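PDB 3GAZ: alcohol dehydrogenase superfamily protein from Novosphingobium aromaticivorans, which probably acts as an NADP-dependent oxidoreductase of the medium-chain dehydrogenase/reductase type, although its substrate is not known. Local coordinates for residues 20-25 against 306-311. Numbering follows the deposited sequence.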
ATOM      1  N   PHE A  20       6.498  -5.905  19.053  1.00 15.88           N
ATOM      2  CA  PHE A  20       5.518  -6.651  18.282  1.00 16.11           C
ATOM      3  C   PHE A  20       4.386  -6.918  19.266  1.00 17.86           C
ATOM      4  O   PHE A  20       4.524  -7.721  20.188  1.00 19.10           O
ATOM      5  CB  PHE A  20       6.140  -7.951  17.769  1.00 14.34           C
ATOM      6  CG  PHE A  20       7.075  -7.747  16.611  1.00 14.30           C
ATOM      7  CD1 PHE A  20       6.574  -7.575  15.322  1.00 13.13           C
ATOM      8  CD2 PHE A  20       8.449  -7.664  16.812  1.00 13.84           C
ATOM      9  CE1 PHE A  20       7.428  -7.322  14.253  1.00 15.46           C
ATOM     10  CE2 PHE A  20       9.311  -7.410  15.749  1.00 15.74           C
ATOM     11  CZ  PHE A  20       8.799  -7.238  14.466  1.00 14.53           C
ATOM     12  N   VAL A  21       3.272  -6.222  19.081  1.00 15.74           N
ATOM     13  CA  VAL A  21       2.138  -6.358  19.984  1.00 15.46           C
ATOM     14  C   VAL A  21       1.097  -7.366  19.524  1.00 16.07           C
ATOM     15  O   VAL A  21       0.504  -7.209  18.460  1.00 16.24           O
ATOM     16  CB  VAL A  21       1.451  -4.991  20.188  1.00 15.09           C
ATOM     17  CG1 VAL A  21       0.281  -5.122  21.160  1.00 12.84           C
ATOM     18  CG2 VAL A  21       2.472  -3.980  20.697  1.00 12.93           C
ATOM     19  N   LEU A  22       0.882  -8.406  20.328  1.00 13.92           N
ATOM     20  CA  LEU A  22      -0.116  -9.411  19.994  1.00 15.58           C
ATOM     21  C   LEU A  22      -1.499  -8.799  20.219  1.00 16.19           C
ATOM     22  O   LEU A  22      -1.785  -8.272  21.297  1.00 15.16           O
ATOM     23  CB  LEU A  22       0.054 -10.654  20.868  1.00 16.36           C
ATOM     24  CG  LEU A  22       1.343 -11.450  20.653  1.00 17.24           C
ATOM     25  CD1 LEU A  22       1.299 -12.716  21.489  1.00 18.21           C
ATOM     26  CD2 LEU A  22       1.492 -11.802  19.174  1.00 18.77           C
ATOM     27  N   ARG A  23      -2.348  -8.884  19.203  1.00 15.84           N
ATOM     28  CA  ARG A  23      -3.697  -8.317  19.258  1.00 17.65           C
ATOM     29  C   ARG A  23      -4.741  -9.286  18.697  1.00 17.40           C
ATOM     30  O   ARG A  23      -4.435 -10.083  17.808  1.00 16.34           O
ATOM     31  CB  ARG A  23      -3.748  -7.033  18.418  1.00 18.31           C
ATOM     32  CG  ARG A  23      -2.907  -5.867  18.924  1.00 16.72           C
ATOM     33  CD  ARG A  23      -3.512  -5.289  20.187  1.00 18.02           C
ATOM     34  NE  ARG A  23      -4.955  -5.079  20.053  1.00 19.21           N
ATOM     35  CZ  ARG A  23      -5.518  -4.230  19.196  1.00 20.41           C
ATOM     36  NH1 ARG A  23      -4.763  -3.497  18.386  1.00 20.04           N
ATOM     37  NH2 ARG A  23      -6.841  -4.121  19.143  1.00 17.45           N
ATOM     38  N   LYS A  24      -5.967  -9.223  19.215  1.00 15.87           N
ATOM     39  CA  LYS A  24      -7.039 -10.060  18.684  1.00 15.85           C
ATOM     40  C   LYS A  24      -7.791  -9.125  17.743  1.00 16.22           C
ATOM     41  O   LYS A  24      -8.385  -8.142  18.182  1.00 15.45           O
ATOM     42  CB  LYS A  24      -7.977 -10.560  19.786  1.00 17.97           C
ATOM     43  CG  LYS A  24      -9.159 -11.377  19.248  1.00 16.63           C
ATOM     44  CD  LYS A  24      -9.952 -12.063  20.355  1.00 19.41           C
ATOM     45  CE  LYS A  24     -10.700 -11.071  21.234  1.00 21.81           C
ATOM     46  NZ  LYS A  24     -11.424 -11.762  22.349  1.00 21.14           N
ATOM     47  N   LEU A  25      -7.748  -9.425  16.450  1.00 16.63           N
ATOM     48  CA  LEU A  25      -8.385  -8.584  15.440  1.00 17.55           C
ATOM     49  C   LEU A  25      -9.370  -9.356  14.583  1.00 16.76           C
ATOM     50  O   LEU A  25      -9.435 -10.583  14.633  1.00 15.33           O
ATOM     51  CB  LEU A  25      -7.317  -7.984  14.518  1.00 18.39           C
ATOM     52  CG  LEU A  25      -6.121  -7.310  15.188  1.00 18.43           C
ATOM     53  CD1 LEU A  25      -5.042  -7.019  14.155  1.00 18.17           C
ATOM     54  CD2 LEU A  25      -6.581  -6.035  15.878  1.00 18.33           C
ATOM     55  N   PHE A 306      10.631 -19.927  16.974  1.00 15.52           N
ATOM     56  CA  PHE A 306      10.034 -18.757  17.609  1.00 15.11           C
ATOM     57  C   PHE A 306       8.521 -18.782  17.412  1.00 15.69           C
ATOM     58  O   PHE A 306       8.035 -18.937  16.291  1.00 15.13           O
ATOM     59  CB  PHE A 306      10.600 -17.474  16.981  1.00 14.30           C
ATOM     60  CG  PHE A 306      12.097 -17.380  17.035  1.00 13.81           C
ATOM     61  CD1 PHE A 306      12.734 -16.735  18.092  1.00 13.80           C
ATOM     62  CD2 PHE A 306      12.874 -17.971  16.044  1.00 14.33           C
ATOM     63  CE1 PHE A 306      14.127 -16.681  18.163  1.00 14.69           C
ATOM     64  CE2 PHE A 306      14.265 -17.925  16.105  1.00 13.65           C
ATOM     65  CZ  PHE A 306      14.894 -17.276  17.172  1.00 14.36           C
ATOM     66  N   SER A 307       7.775 -18.633  18.501  1.00 16.61           N
ATOM     67  CA  SER A 307       6.318 -18.625  18.417  1.00 17.64           C
ATOM     68  C   SER A 307       5.892 -17.219  18.020  1.00 17.41           C
ATOM     69  O   SER A 307       6.712 -16.307  17.985  1.00 17.98           O
ATOM     70  CB  SER A 307       5.707 -18.955  19.776  1.00 17.36           C
ATOM     71  OG  SER A 307       6.019 -17.929  20.700  1.00 16.49           O
ATOM     72  N   ILE A 308       4.607 -17.038  17.738  1.00 19.04           N
ATOM     73  CA  ILE A 308       4.108 -15.728  17.351  1.00 19.94           C
ATOM     74  C   ILE A 308       4.340 -14.723  18.479  1.00 19.67           C
ATOM     75  O   ILE A 308       4.245 -13.513  18.273  1.00 19.06           O
ATOM     76  CB  ILE A 308       2.602 -15.787  17.015  1.00 21.54           C
ATOM     77  CG1 ILE A 308       2.171 -14.496  16.320  1.00 22.93           C
ATOM     78  CG2 ILE A 308       1.794 -16.006  18.287  1.00 21.82           C
ATOM     79  CD1 ILE A 308       0.772 -14.559  15.739  1.00 25.01           C
ATOM     80  N   ALA A 309       4.653 -15.233  19.669  1.00 18.87           N
ATOM     81  CA  ALA A 309       4.899 -14.377  20.828  1.00 17.14           C
ATOM     82  C   ALA A 309       6.373 -14.000  21.009  1.00 17.19           C
ATOM     83  O   ALA A 309       6.706 -13.185  21.872  1.00 16.82           O
ATOM     84  CB  ALA A 309       4.382 -15.063  22.097  1.00 18.76           C
ATOM     85  N   GLU A 310       7.252 -14.565  20.184  1.00 15.74           N
ATOM     86  CA  GLU A 310       8.687 -14.294  20.303  1.00 16.08           C
ATOM     87  C   GLU A 310       9.280 -13.679  19.034  1.00 17.48           C
ATOM     88  O   GLU A 310      10.458 -13.872  18.730  1.00 16.37           O
ATOM     89  CB  GLU A 310       9.412 -15.604  20.638  1.00 16.88           C
ATOM     90  CG  GLU A 310       8.733 -16.380  21.762  1.00 18.73           C
ATOM     91  CD  GLU A 310       9.214 -17.817  21.891  1.00 20.78           C
ATOM     92  OE1 GLU A 310       9.303 -18.527  20.864  1.00 18.84           O
ATOM     93  OE2 GLU A 310       9.479 -18.245  23.033  1.00 24.32           O
ATOM     94  N   ILE A 311       8.466 -12.923  18.305  1.00 15.87           N
ATOM     95  CA  ILE A 311       8.912 -12.312  17.060  1.00 14.94           C
ATOM     96  C   ILE A 311      10.051 -11.318  17.251  1.00 15.13           C
ATOM     97  O   ILE A 311      10.950 -11.241  16.415  1.00 15.96           O
ATOM     98  CB  ILE A 311       7.710 -11.663  16.320  1.00 15.47           C
ATOM     99  CG1 ILE A 311       6.668 -12.748  16.026  1.00 13.45           C
ATOM    100  CG2 ILE A 311       8.168 -11.010  15.020  1.00 13.87           C
ATOM    101  CD1 ILE A 311       5.418 -12.261  15.309  1.00 15.77           C
TER
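In Phe-20, CG lies anti to the carbonyl carbon (chi1 -76°), which swings the ring toward Ile-311; Ile-311 CG2 stands anti to its own backbone nitrogen, which presents that methyl to the Phe-20 ring. The methyl sits squarely over one ring face, 3.6 Å from the Phe-20 centroid to Ile-311 CG2 and only 2° off the normal, a CH-pi contact with all six ring carbons almost equally distant. Ile-311 CB adds a second touch at the near rim, 4.0 Å from Phe-20 CG. Trimming Phe-20 to an alanine would probably leave Ile-311 CG2 without its aromatic lid and open a gap between strand 20-26 and the first turn of helix 311-319.

Two residues along the strand, Leu-22 faces the same way and splits its two methyls between neighbours in the turn. Leu-22 CD1 meets Ala-309 CB at 3.9 Å. The other methyl, Leu-22 CD2, lies 3.4 Å from the carbonyl O of Ile-308, with Ile-308 CG1 also beside it. Leu-22 and Ala-309 are exposed here, Ile-308 less so.

Strand 20-26 is one arm of the antiparallel hairpin it forms with 7-13, and it packs here against the chain where it returns, after the Rossmann-type nucleotide-binding domain, to the GroES-like catalytic domain. The returning segment is shaped by a type I turn from Ser-307 to Glu-310, in which Glu-310 N bonds to Ser-307 O. Glu-310, the N-cap residue, points away from the strand and folds its carboxylate back on the turn: Glu-310 OE1 accepts from Ser-307 N at 2.8 Å, from the anti side and somewhat out of the carboxylate plane, in a nearly straight bond (168°). Ile-311, buried, also rests on Ala-11 of the partner strand and on His-105.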